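PDB 3I4J: aminotransferase, class III, which probably catalyses the pyridoxal-phosphate-dependent transfer of an amino group from an amino donor to a carbonyl acceptor, as class III aminotransferases do. Local coordinates for residues Gln111-Arg116 / Gly225-Ala230; Pro88-Trp93 / Ala275-Tyr280; Gly320-Arg325 / Pro405-Thr410; Gly238-Pro243 / Gly350-Val355. The protein carries 1 engineered substitution. All blocks are in the same frame, centred on the assembly; numbering follows the deposited sequence.

Contacts 1 and 2 lie in the seven-stranded sheet domain and share a hydrophobic layer: their centres are about 13 Å apart, and I227 CD1 of contact 1 meets V279 CG2 of contact 2 at 3.9 Å. Contacts 3 and 4 form a second cluster, centres about 9 Å apart, with L407 CD2 packed 3.6 Å from G238 C. Contact 4 ties a loop of the sheet domain to the C-terminal part, and contact 3 works within that part. Centres of contacts 1 and 3 are about 35 Å apart, on opposite sides of the chain's centre. Contact 2 alone reaches the second subunit; in this fold type the cofactor pocket normally forms at the dimer interface.

Contact 1 of 4, residues Gln111-Arg116 / Gly225-Ala230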
loop_
_atom_site.group_PDB
_atom_site.type_symbol
_atom_site.label_atom_id
_atom_site.label_comp_id
_atom_site.label_asym_id
_atom_site.label_seq_id
_atom_site.Cartn_x
_atom_site.Cartn_y
_atom_site.Cartn_z
ATOM N N GLN C 111 13.857 10.170 -13.777
ATOM C CA GLN C 111 13.722 11.621 -13.687
ATOM C C GLN C 111 15.060 12.322 -13.473
ATOM O O GLN C 111 15.304 13.390 -14.028
ATOM C CB GLN C 111 12.774 12.021 -12.554
ATOM C CG GLN C 111 12.565 13.530 -12.490
ATOM C CD GLN C 111 11.498 13.946 -11.503
ATOM O OE1 GLN C 111 10.819 13.106 -10.911
ATOM N NE2 GLN C 111 11.339 15.255 -11.324
ATOM N N TYR C 112 15.919 11.720 -12.659
ATOM C CA TYR C 112 17.233 12.288 -12.374
ATOM C C TYR C 112 17.986 12.642 -13.661
ATOM O O TYR C 112 18.482 13.758 -13.816
ATOM C CB TYR C 112 18.054 11.292 -11.551
ATOM C CG TYR C 112 19.488 11.707 -11.292
ATOM C CD1 TYR C 112 19.795 12.667 -10.329
ATOM C CD2 TYR C 112 20.538 11.124 -12.004
ATOM C CE1 TYR C 112 21.119 13.040 -10.076
ATOM C CE2 TYR C 112 21.865 11.488 -11.761
ATOM C CZ TYR C 112 22.146 12.444 -10.796
ATOM O OH TYR C 112 23.453 12.800 -10.538
ATOM N N HIS C 113 18.067 11.691 -14.584
ATOM C CA HIS C 113 18.775 11.924 -15.837
ATOM C C HIS C 113 18.063 12.891 -16.768
ATOM O O HIS C 113 18.706 13.653 -17.495
ATOM C CB HIS C 113 19.040 10.586 -16.523
ATOM C CG HIS C 113 19.991 9.723 -15.759
ATOM N ND1 HIS C 113 19.674 8.451 -15.336
ATOM C CD2 HIS C 113 21.228 9.986 -15.272
ATOM C CE1 HIS C 113 20.673 7.968 -14.618
ATOM N NE2 HIS C 113 21.628 8.880 -14.563
ATOM N N VAL C 114 16.735 12.869 -16.748
ATOM C CA VAL C 114 15.962 13.774 -17.587
ATOM C C VAL C 114 16.175 15.222 -17.137
ATOM O O VAL C 114 16.317 16.127 -17.966
ATOM C CB VAL C 114 14.453 13.435 -17.530
ATOM C CG1 VAL C 114 13.637 14.576 -18.130
ATOM C CG2 VAL C 114 14.186 12.143 -18.299
ATOM N N GLU C 115 16.210 15.435 -15.826
ATOM C CA GLU C 115 16.406 16.772 -15.271
ATOM C C GLU C 115 17.783 17.316 -15.632
ATOM O O GLU C 115 17.959 18.527 -15.792
ATOM C CB GLU C 115 16.279 16.750 -13.746
ATOM C CG GLU C 115 14.899 16.400 -13.203
ATOM C CD GLU C 115 13.845 17.435 -13.548
ATOM O OE1 GLU C 115 14.221 18.581 -13.874
ATOM O OE2 GLU C 115 12.636 17.103 -13.481
ATOM N N ARG C 116 18.755 16.419 -15.748
ATOM C CA ARG C 116 20.124 16.808 -16.075
ATOM C C ARG C 116 20.363 16.962 -17.573
ATOM O O ARG C 116 21.493 17.203 -18.007
ATOM C CB ARG C 116 21.112 15.786 -15.501
ATOM C CG ARG C 116 21.070 15.655 -13.989
ATOM C CD ARG C 116 22.049 14.592 -13.532
ATOM N NE ARG C 116 23.413 14.969 -13.885
ATOM C CZ ARG C 116 24.447 14.140 -13.878
ATOM N NH1 ARG C 116 24.276 12.870 -13.534
ATOM N NH2 ARG C 116 25.650 14.577 -14.220
ATOM N N GLY C 225 28.240 6.691 -14.660
ATOM C CA GLY C 225 27.309 7.767 -14.369
ATOM C C GLY C 225 25.876 7.289 -14.196
ATOM O O GLY C 225 24.941 8.059 -14.414
ATOM N N ILE C 226 25.699 6.027 -13.812
ATOM C CA ILE C 226 24.354 5.485 -13.605
ATOM C C ILE C 226 23.997 5.417 -12.121
ATOM O O ILE C 226 24.873 5.371 -11.257
ATOM C CB ILE C 226 24.194 4.075 -14.238
ATOM C CG1 ILE C 226 25.103 3.060 -13.532
ATOM C CG2 ILE C 226 24.489 4.156 -15.739
ATOM C CD1 ILE C 226 24.883 1.612 -13.966
ATOM N N ILE C 227 22.700 5.431 -11.831
ATOM C CA ILE C 227 22.212 5.381 -10.459
ATOM C C ILE C 227 22.243 3.951 -9.924
ATOM O O ILE C 227 21.709 3.038 -10.551
ATOM C CB ILE C 227 20.752 5.907 -10.376
ATOM C CG1 ILE C 227 20.706 7.397 -10.743
ATOM C CG2 ILE C 227 20.188 5.685 -8.979
ATOM C CD1 ILE C 227 21.413 8.298 -9.755
ATOM N N PHE C 228 22.874 3.763 -8.769
ATOM C CA PHE C 228 22.951 2.447 -8.146
ATOM C C PHE C 228 21.828 2.361 -7.109
ATOM O O PHE C 228 21.801 3.104 -6.119
ATOM C CB PHE C 228 24.332 2.259 -7.502
ATOM C CG PHE C 228 24.505 0.958 -6.756
ATOM C CD1 PHE C 228 23.731 -0.164 -7.056
ATOM C CD2 PHE C 228 25.487 0.847 -5.776
ATOM C CE1 PHE C 228 23.940 -1.372 -6.386
ATOM C CE2 PHE C 228 25.703 -0.353 -5.104
ATOM C CZ PHE C 228 24.928 -1.467 -5.410
ATOM N N ILE C 229 20.874 1.472 -7.370
ATOM C CA ILE C 229 19.736 1.291 -6.476
ATOM C C ILE C 229 19.885 -0.023 -5.726
ATOM O O ILE C 229 20.021 -1.072 -6.343
ATOM C CB ILE C 229 18.402 1.244 -7.263
ATOM C CG1 ILE C 229 18.242 2.510 -8.112
ATOM C CG2 ILE C 229 17.232 1.117 -6.293
ATOM C CD1 ILE C 229 17.080 2.451 -9.103
ATOM N N ALA C 230 19.874 0.039 -4.398
ATOM C CA ALA C 230 19.973 -1.166 -3.590
ATOM C C ALA C 230 18.571 -1.521 -3.104
ATOM O O ALA C 230 17.949 -0.748 -2.372
ATOM C CB ALA C 230 20.889 -0.945 -2.399
HETATM O O HOH W 1 25.304 10.786 -14.597
#
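I227 sets its CD1 methyl over one face of the Y112 ring, 4.0 Å from the centroid and 25° off the normal, a CH-pi contact displaced toward CD2. The same branch runs past H113, where CG1 lies 3.9 Å from H113 CE1. H113 NE2 gives a weak bond to G225 O (3.4 Å). The two rings pack against each other: H113 NE2 sits in plane at the edge of Y112, while Y112 CD2 lies above a face of the imidazole. R116 CD lies over the opposite face of Y112, toward its rim. A water bridges the segments, donating to G225 O at 2.8 Å and weakly accepting from R116 NH1. G225, at positive phi, is the C' residue of the Schellman motif closing helix 213-224, just before strand 227-231. With CG1 anti to the carbonyl carbon (chi1 -65°), I227 reaches across to helix 98-115. Cut back to an alanine, I227 would lose CG1 and CD1, and the Y112 and H113 rings would probably be less firmly held. The contact thus packs helix 98-115 on the sheet through apolar groups, with G225 O, a polar acceptor at its margin, met by water and more weakly by the imidazole.

Contact 2 of 4, residues Pro88-Trp93 / Ala275-Tyr280; sequences PTFRFW and AAPQVY
The F90 ring has A276 CA over its centre, 3.5 Å from the centroid and 7° off the normal, an almost perpendicular CH-pi contact on one face. A276 CB reaches the far end of the ring, 3.6 Å from F90 CZ. The R91 guanidinium carries Y280 CE2 over its centre, 3.2 Å from R91 CZ, with the two planes 25° apart; R91 CG in turn lies over the Y280 ring, 3.7 Å from its centroid. A bend at chi2 (-80°) turns the arginine chain over the Y280 ring. Along the backbone, R91 and A275 form an antiparallel hydrogen-bonded pair: R91 N to A275 O and A275 N to R91 O are both 2.8 Å. P277 CG, at the start of helix 277-284, sits 3.3 Å from T89 OG1, and A276 is the N-cap of that helix. A serine in place of F90 gives up the CH-pi contact with A276 and the packing on P277 CD, and would probably leave the turn into helix 277-284 less well held. R91 NH1 donates to V4 O of the second subunit, whose F5 meets the Y280 ring edge-to-face. Strand 91-95, outermost in this chain's sheet, thereby joins it by backbone bonds, while the R91 guanidinium, lying at a slant over Y280 and probably steadied by that ring, reaches the dimer interface.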
loop_
_atom_site.group_PDB
_atom_site.type_symbol
_atom_site.label_atom_id
_atom_site.label_comp_id
_atom_site.label_asym_id
_atom_site.label_seq_id
_atom_site.Cartn_x
_atom_site.Cartn_y
_atom_site.Cartn_z
ATOM N N PRO C 88 23.207 9.344 6.769
ATOM C CA PRO C 88 22.739 10.556 7.452
ATOM C C PRO C 88 22.265 11.755 6.632
ATOM O O PRO C 88 21.440 12.532 7.110
ATOM C CB PRO C 88 23.910 10.903 8.376
ATOM C CG PRO C 88 25.100 10.405 7.613
ATOM C CD PRO C 88 24.610 9.062 7.126
ATOM N N THR C 89 22.766 11.913 5.413
ATOM C CA THR C 89 22.370 13.042 4.578
ATOM C C THR C 89 21.276 12.710 3.566
ATOM O O THR C 89 20.787 13.596 2.870
ATOM C CB THR C 89 23.565 13.590 3.772
ATOM O OG1 THR C 89 23.993 12.597 2.831
ATOM C CG2 THR C 89 24.725 13.939 4.693
ATOM N N PHE C 90 20.894 11.439 3.482
ATOM C CA PHE C 90 19.880 11.021 2.518
ATOM C C PHE C 90 18.456 11.463 2.851
ATOM O O PHE C 90 18.114 11.696 4.018
ATOM C CB PHE C 90 19.931 9.496 2.337
ATOM C CG PHE C 90 21.068 9.026 1.467
ATOM C CD1 PHE C 90 22.349 9.552 1.622
ATOM C CD2 PHE C 90 20.862 8.043 0.504
ATOM C CE1 PHE C 90 23.407 9.104 0.829
ATOM C CE2 PHE C 90 21.910 7.584 -0.293
ATOM C CZ PHE C 90 23.187 8.116 -0.130
ATOM N N ARG C 91 17.640 11.568 1.805
ATOM C CA ARG C 91 16.247 11.997 1.905
ATOM C C ARG C 91 15.298 10.809 1.853
ATOM O O ARG C 91 15.378 9.985 0.948
ATOM C CB ARG C 91 15.926 12.958 0.768
ATOM C CG ARG C 91 16.690 14.271 0.844
ATOM C CD ARG C 91 16.049 15.227 1.846
ATOM N NE ARG C 91 16.746 16.507 1.889
ATOM C CZ ARG C 91 16.189 17.650 2.279
ATOM N NH1 ARG C 91 14.916 17.683 2.659
ATOM N NH2 ARG C 91 16.908 18.762 2.292
ATOM N N PHE C 92 14.386 10.759 2.820
ATOM C CA PHE C 92 13.424 9.674 2.960
ATOM C C PHE C 92 12.073 9.938 2.299
ATOM O O PHE C 92 11.368 10.889 2.640
ATOM C CB PHE C 92 13.218 9.374 4.451
ATOM C CG PHE C 92 12.254 8.248 4.726
ATOM C CD1 PHE C 92 12.460 6.982 4.173
ATOM C CD2 PHE C 92 11.146 8.450 5.545
ATOM C CE1 PHE C 92 11.574 5.939 4.435
ATOM C CE2 PHE C 92 10.258 7.410 5.812
ATOM C CZ PHE C 92 10.472 6.153 5.255
ATOM N N TRP C 93 11.729 9.075 1.351
ATOM C CA TRP C 93 10.463 9.140 0.634
ATOM C C TRP C 93 9.641 7.980 1.198
ATOM O O TRP C 93 9.901 6.814 0.893
ATOM C CB TRP C 93 10.703 8.957 -0.865
ATOM C CG TRP C 93 9.447 8.775 -1.674
ATOM C CD1 TRP C 93 9.066 7.654 -2.358
ATOM C CD2 TRP C 93 8.420 9.747 -1.894
ATOM N NE1 TRP C 93 7.866 7.869 -2.994
ATOM C CE2 TRP C 93 7.447 9.147 -2.725
ATOM C CE3 TRP C 93 8.229 11.072 -1.471
ATOM C CZ2 TRP C 93 6.296 9.826 -3.145
ATOM C CZ3 TRP C 93 7.084 11.749 -1.889
ATOM C CH2 TRP C 93 6.132 11.122 -2.719
ATOM N N ALA C 275 17.225 8.580 -0.681
ATOM C CA ALA C 275 17.949 9.057 -1.853
ATOM C C ALA C 275 19.087 9.996 -1.487
ATOM O O ALA C 275 18.969 10.810 -0.571
ATOM C CB ALA C 275 16.988 9.754 -2.806
ATOM N N ALA C 276 20.193 9.882 -2.215
ATOM C CA ALA C 276 21.351 10.733 -1.976
ATOM C C ALA C 276 20.938 12.185 -2.215
ATOM O O ALA C 276 20.117 12.461 -3.087
ATOM C CB ALA C 276 22.478 10.344 -2.928
ATOM N N PRO C 277 21.506 13.131 -1.442
ATOM C CA PRO C 277 21.193 14.562 -1.573
ATOM C C PRO C 277 21.224 15.051 -3.021
ATOM O O PRO C 277 20.348 15.796 -3.454
ATOM C CB PRO C 277 22.274 15.233 -0.728
ATOM C CG PRO C 277 22.536 14.240 0.330
ATOM C CD PRO C 277 22.546 12.919 -0.420
ATOM N N GLN C 278 22.245 14.627 -3.757
ATOM C CA GLN C 278 22.416 15.000 -5.161
ATOM C C GLN C 278 21.187 14.640 -5.996
ATOM O O GLN C 278 20.726 15.428 -6.821
ATOM C CB GLN C 278 23.647 14.283 -5.727
ATOM C CG GLN C 278 23.736 14.230 -7.242
ATOM C CD GLN C 278 24.176 15.538 -7.857
ATOM O OE1 GLN C 278 23.481 16.552 -7.761
ATOM N NE2 GLN C 278 25.342 15.526 -8.496
ATOM N N VAL C 279 20.667 13.438 -5.784
ATOM C CA VAL C 279 19.500 12.982 -6.523
ATOM C C VAL C 279 18.259 13.781 -6.117
ATOM O O VAL C 279 17.491 14.225 -6.970
ATOM C CB VAL C 279 19.258 11.482 -6.282
ATOM C CG1 VAL C 279 17.994 11.033 -7.002
ATOM C CG2 VAL C 279 20.469 10.685 -6.776
ATOM N N TYR C 280 18.072 13.965 -4.814
ATOM C CA TYR C 280 16.930 14.725 -4.301
ATOM C C TYR C 280 16.935 16.158 -4.839
ATOM O O TYR C 280 15.930 16.642 -5.360
ATOM C CB TYR C 280 16.968 14.764 -2.769
ATOM C CG TYR C 280 15.922 15.662 -2.142
ATOM C CD1 TYR C 280 14.563 15.374 -2.263
ATOM C CD2 TYR C 280 16.292 16.799 -1.420
ATOM C CE1 TYR C 280 13.593 16.193 -1.683
ATOM C CE2 TYR C 280 15.332 17.629 -0.838
ATOM C CZ TYR C 280 13.985 17.319 -0.975
ATOM O OH TYR C 280 13.037 18.141 -0.413
#

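Contact 3 of 4, residues Gly320-Arg325 / Pro405-Thr410; sequences GAAKER and PPLSIT
R325 lays its aliphatic chain over the backbone of I409 and T410: CD comes within 3.2 Å of I409 O and 3.7 Å of T410 C. Nearer the helix, R325 CG and I409 CG2 touch at 4.2 Å as the two side chains cross at a slant. Bends at chi2 (-77°) and chi3 (71°) fold the arginine so that its methylenes face the loop while the guanidinium swings back toward its own helix. There NH1 donates to E324 OE2 at 2.8 Å with an N-H...O angle of 159°; the carboxylate oxygen lies in the guanidinium plane, yet is itself approached from above the carboxylate plane. NH2 adds a weak second bond to the same oxygen, and NE is taken by Q328 one turn further on, which fixes the rotation of the group.

One turn earlier, small residues permit close approach. A321 CB rests 3.5 Å from L407 O, and A322 CB meets L407 CG at 4.0 Å. L407 stands in a type I turn from P406 to I409, closed by I409 N to P406 O at 2.9 Å. T410 is the N-cap of helix 411-428: its backbone N donates to E413 OE1 and its side chain caps a backbone N of the helix, consistent with a capping box. Helix 318-339 is thus seated against the link between strand 400-403 and the last helix. No hydrogen bond crosses between the segments: hydrocarbon against carbonyl and methyl makes the joint, while the salt bridge with E324 probably offsets the arginine's charge near the start of helix 411-428.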
loop_
_atom_site.group_PDB
_atom_site.type_symbol
_atom_site.label_atom_id
_atom_site.label_comp_id
_atom_site.label_asym_id
_atom_site.label_seq_id
_atom_site.Cartn_x
_atom_site.Cartn_y
_atom_site.Cartn_z
ATOM N N GLY C 320 23.147 -6.591 15.781
ATOM C CA GLY C 320 24.195 -7.430 16.339
ATOM C C GLY C 320 23.645 -8.808 16.649
ATOM O O GLY C 320 24.337 -9.816 16.501
ATOM N N ALA C 321 22.387 -8.847 17.080
ATOM C CA ALA C 321 21.717 -10.094 17.407
ATOM C C ALA C 321 21.577 -10.947 16.155
ATOM O O ALA C 321 21.755 -12.160 16.204
ATOM C CB ALA C 321 20.338 -9.811 18.006
ATOM N N ALA C 322 21.254 -10.305 15.035
ATOM C CA ALA C 322 21.092 -11.011 13.772
ATOM C C ALA C 322 22.393 -11.703 13.373
ATOM O O ALA C 322 22.377 -12.788 12.791
ATOM C CB ALA C 322 20.655 -10.036 12.677
ATOM N N LYS C 323 23.520 -11.071 13.688
ATOM C CA LYS C 323 24.823 -11.644 13.368
ATOM C C LYS C 323 25.058 -12.923 14.166
ATOM O O LYS C 323 25.402 -13.966 13.607
ATOM C CB LYS C 323 25.938 -10.640 13.690
ATOM C CG LYS C 323 25.868 -9.348 12.894
ATOM C CD LYS C 323 26.975 -8.378 13.300
ATOM C CE LYS C 323 28.353 -8.928 12.963
ATOM N NZ LYS C 323 28.518 -9.164 11.496
ATOM N N GLU C 324 24.862 -12.831 15.476
ATOM C CA GLU C 324 25.068 -13.960 16.379
ATOM C C GLU C 324 24.085 -15.109 16.135
ATOM O O GLU C 324 24.486 -16.259 15.960
ATOM C CB GLU C 324 24.959 -13.474 17.829
ATOM C CG GLU C 324 25.312 -14.512 18.879
ATOM C CD GLU C 324 25.334 -13.929 20.280
ATOM O OE1 GLU C 324 26.048 -12.926 20.487
ATOM O OE2 GLU C 324 24.645 -14.471 21.174
ATOM N N ARG C 325 22.796 -14.794 16.122
ATOM C CA ARG C 325 21.771 -15.806 15.903
ATOM C C ARG C 325 21.836 -16.362 14.480
ATOM O O ARG C 325 21.546 -17.541 14.250
ATOM C CB ARG C 325 20.391 -15.206 16.181
ATOM C CG ARG C 325 20.197 -14.730 17.619
ATOM C CD ARG C 325 19.952 -15.897 18.570
ATOM N NE ARG C 325 21.140 -16.718 18.792
ATOM C CZ ARG C 325 22.171 -16.353 19.549
ATOM N NH1 ARG C 325 22.162 -15.177 20.162
ATOM N NH2 ARG C 325 23.209 -17.166 19.693
ATOM N N PRO C 405 13.822 -15.973 10.954
ATOM C CA PRO C 405 12.992 -15.685 12.123
ATOM C C PRO C 405 13.248 -14.261 12.615
ATOM O O PRO C 405 14.144 -13.573 12.116
ATOM C CB PRO C 405 13.448 -16.742 13.127
ATOM C CG PRO C 405 14.920 -16.863 12.812
ATOM C CD PRO C 405 14.926 -16.891 11.298
ATOM N N PRO C 406 12.457 -13.792 13.591
ATOM C CA PRO C 406 12.631 -12.440 14.129
ATOM C C PRO C 406 14.042 -12.232 14.670
ATOM O O PRO C 406 14.630 -13.142 15.260
ATOM C CB PRO C 406 11.576 -12.371 15.229
ATOM C CG PRO C 406 10.481 -13.239 14.685
ATOM C CD PRO C 406 11.245 -14.426 14.141
ATOM N N LEU C 407 14.577 -11.031 14.467
ATOM C CA LEU C 407 15.920 -10.687 14.920
ATOM C C LEU C 407 16.062 -10.801 16.435
ATOM O O LEU C 407 17.174 -10.848 16.965
ATOM C CB LEU C 407 16.263 -9.266 14.464
ATOM C CG LEU C 407 16.777 -9.100 13.029
ATOM C CD1 LEU C 407 16.011 -9.995 12.082
ATOM C CD2 LEU C 407 16.691 -7.636 12.610
ATOM N N SER C 408 14.923 -10.848 17.118
ATOM C CA SER C 408 14.871 -10.960 18.573
ATOM C C SER C 408 14.819 -12.409 19.070
ATOM O O SER C 408 14.707 -12.656 20.271
ATOM C CB SER C 408 13.643 -10.200 19.080
ATOM O OG SER C 408 12.509 -10.540 18.296
ATOM N N ILE C 409 14.899 -13.368 18.154
ATOM C CA ILE C 409 14.847 -14.781 18.528
ATOM C C ILE C 409 16.001 -15.123 19.473
ATOM O O ILE C 409 17.101 -14.591 19.326
ATOM C CB ILE C 409 14.911 -15.681 17.275
ATOM C CG1 ILE C 409 14.683 -17.141 17.661
ATOM C CG2 ILE C 409 16.256 -15.506 16.569
ATOM C CD1 ILE C 409 14.463 -18.048 16.465
ATOM N N THR C 410 15.747 -15.995 20.444
ATOM C CA THR C 410 16.785 -16.385 21.404
ATOM C C THR C 410 17.575 -17.591 20.903
ATOM O O THR C 410 17.157 -18.270 19.965
ATOM C CB THR C 410 16.182 -16.749 22.782
ATOM O OG1 THR C 410 15.392 -17.937 22.659
ATOM C CG2 THR C 410 15.304 -15.620 23.300
#

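Contact 4 of 4, residues Gly238-Pro243 / Gly350-Val355; sequences GRCGSP and GLLLGV
R239 O accepts L351 N at 2.8 Å, the donor almost in line with the carbonyl bond (C=O...N 164°). The same two residues meet again through the side chain: R239 points its guanidinium edge at L351 O, which lies near the plane of the group, with a weak bond from NE at 3.3 Å and one from NH2 at 3.0 Å. The exact place of NH2 is doubtful, because it comes too near P405 O, its outside partner. NH1 turns to N42 OD1, and weakly to S36 OG. With CG anti to the backbone N (chi1 -170°), the chain curls round to bring NE against L351 O.

The 238-241 backbone is a type I turn, closed by G241 N to G238 O. Its C240 faces G350 so closely that G350 CA is 3.6 Å from C240 C; a side chain on G350 would run into the turn. C240 SG packs beside L352, 3.8 Å from both CB and CD2. G350 and L351 form the tight link between antiparallel strands 343-349 and 352-357, so the contact docks a hairpin tip of the C-terminal part onto a loop of the large-sheet domain. One buried arginine thus serves L351 twice, its N-H firmly, its C=O through a weak NE bond and a less certain NH2 bond; the acceptors named here are all neutral, so its charge is probably balanced by dipoles.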
loop_
_atom_site.group_PDB
_atom_site.type_symbol
_atom_site.label_atom_id
_atom_site.label_comp_id
_atom_site.label_asym_id
_atom_site.label_seq_id
_atom_site.Cartn_x
_atom_site.Cartn_y
_atom_site.Cartn_z
ATOM N N GLY C 238 18.795 -4.447 9.571
ATOM C CA GLY C 238 19.386 -5.416 10.480
ATOM C C GLY C 238 19.232 -6.883 10.132
ATOM O O GLY C 238 19.940 -7.730 10.678
ATOM N N ARG C 239 18.308 -7.180 9.227
ATOM C CA ARG C 239 18.023 -8.543 8.792
ATOM C C ARG C 239 19.288 -9.366 8.513
ATOM O O ARG C 239 19.412 -10.511 8.957
ATOM C CB ARG C 239 17.159 -8.487 7.527
ATOM C CG ARG C 239 16.562 -9.805 7.075
ATOM C CD ARG C 239 15.266 -10.100 7.827
ATOM N NE ARG C 239 15.375 -11.384 8.479
ATOM C CZ ARG C 239 14.506 -11.890 9.340
ATOM N NH1 ARG C 239 13.404 -11.229 9.691
ATOM N NH2 ARG C 239 14.769 -13.067 9.870
ATOM N N CYS C 240 20.224 -8.777 7.778
ATOM C CA CYS C 240 21.453 -9.472 7.420
ATOM C C CYS C 240 22.659 -9.153 8.298
ATOM O O CYS C 240 23.802 -9.276 7.853
ATOM C CB CYS C 240 21.787 -9.189 5.953
ATOM S SG CYS C 240 20.604 -9.922 4.784
ATOM N N GLY C 241 22.404 -8.748 9.541
ATOM C CA GLY C 241 23.485 -8.436 10.464
ATOM C C GLY C 241 24.165 -7.097 10.249
ATOM O O GLY C 241 25.283 -6.877 10.724
ATOM N N SER C 242 23.485 -6.199 9.542
ATOM C CA SER C 242 23.997 -4.862 9.244
ATOM C C SER C 242 22.783 -3.952 9.017
ATOM O O SER C 242 21.736 -4.424 8.568
ATOM C CB SER C 242 24.864 -4.920 7.978
ATOM O OG SER C 242 25.309 -3.636 7.573
ATOM N N PRO C 243 22.892 -2.647 9.340
ATOM C CA PRO C 243 21.742 -1.754 9.129
ATOM C C PRO C 243 21.184 -1.966 7.722
ATOM O O PRO C 243 19.979 -2.123 7.538
ATOM C CB PRO C 243 22.340 -0.370 9.334
ATOM C CG PRO C 243 23.360 -0.634 10.421
ATOM C CD PRO C 243 24.026 -1.911 9.937
ATOM N N GLY C 350 23.532 -13.124 8.080
ATOM C CA GLY C 350 22.723 -12.626 9.179
ATOM C C GLY C 350 21.556 -13.593 9.338
ATOM O O GLY C 350 21.749 -14.806 9.275
ATOM N N LEU C 351 20.343 -13.076 9.521
ATOM C CA LEU C 351 19.186 -13.948 9.671
ATOM C C LEU C 351 18.338 -14.097 8.410
ATOM O O LEU C 351 17.110 -14.191 8.470
ATOM C CB LEU C 351 18.321 -13.506 10.859
ATOM C CG LEU C 351 18.796 -14.053 12.216
ATOM C CD1 LEU C 351 18.004 -13.419 13.358
ATOM C CD2 LEU C 351 18.639 -15.573 12.232
ATOM N N LEU C 352 19.011 -14.092 7.264
ATOM C CA LEU C 352 18.365 -14.319 5.978
ATOM C C LEU C 352 19.114 -15.557 5.488
ATOM O O LEU C 352 20.286 -15.478 5.117
ATOM C CB LEU C 352 18.580 -13.140 5.026
ATOM C CG LEU C 352 18.048 -13.347 3.604
ATOM C CD1 LEU C 352 16.628 -13.871 3.664
ATOM C CD2 LEU C 352 18.101 -12.037 2.828
ATOM N N LEU C 353 18.452 -16.708 5.517
ATOM C CA LEU C 353 19.104 -17.950 5.118
ATOM C C LEU C 353 18.323 -18.707 4.063
ATOM O O LEU C 353 17.128 -18.482 3.879
ATOM C CB LEU C 353 19.311 -18.849 6.341
ATOM C CG LEU C 353 20.046 -18.235 7.537
ATOM C CD1 LEU C 353 19.038 -17.648 8.527
ATOM C CD2 LEU C 353 20.891 -19.301 8.214
ATOM N N GLY C 354 19.006 -19.618 3.374
ATOM C CA GLY C 354 18.348 -20.392 2.343
ATOM C C GLY C 354 18.848 -21.818 2.279
ATOM O O GLY C 354 20.004 -22.104 2.599
ATOM N N VAL C 355 17.957 -22.716 1.875
ATOM C CA VAL C 355 18.279 -24.129 1.737
ATOM C C VAL C 355 17.813 -24.563 0.359
ATOM O O VAL C 355 16.639 -24.407 0.017
ATOM C CB VAL C 355 17.547 -24.985 2.807
ATOM C CG1 VAL C 355 17.837 -26.468 2.584
ATOM C CG2 VAL C 355 17.992 -24.569 4.197
#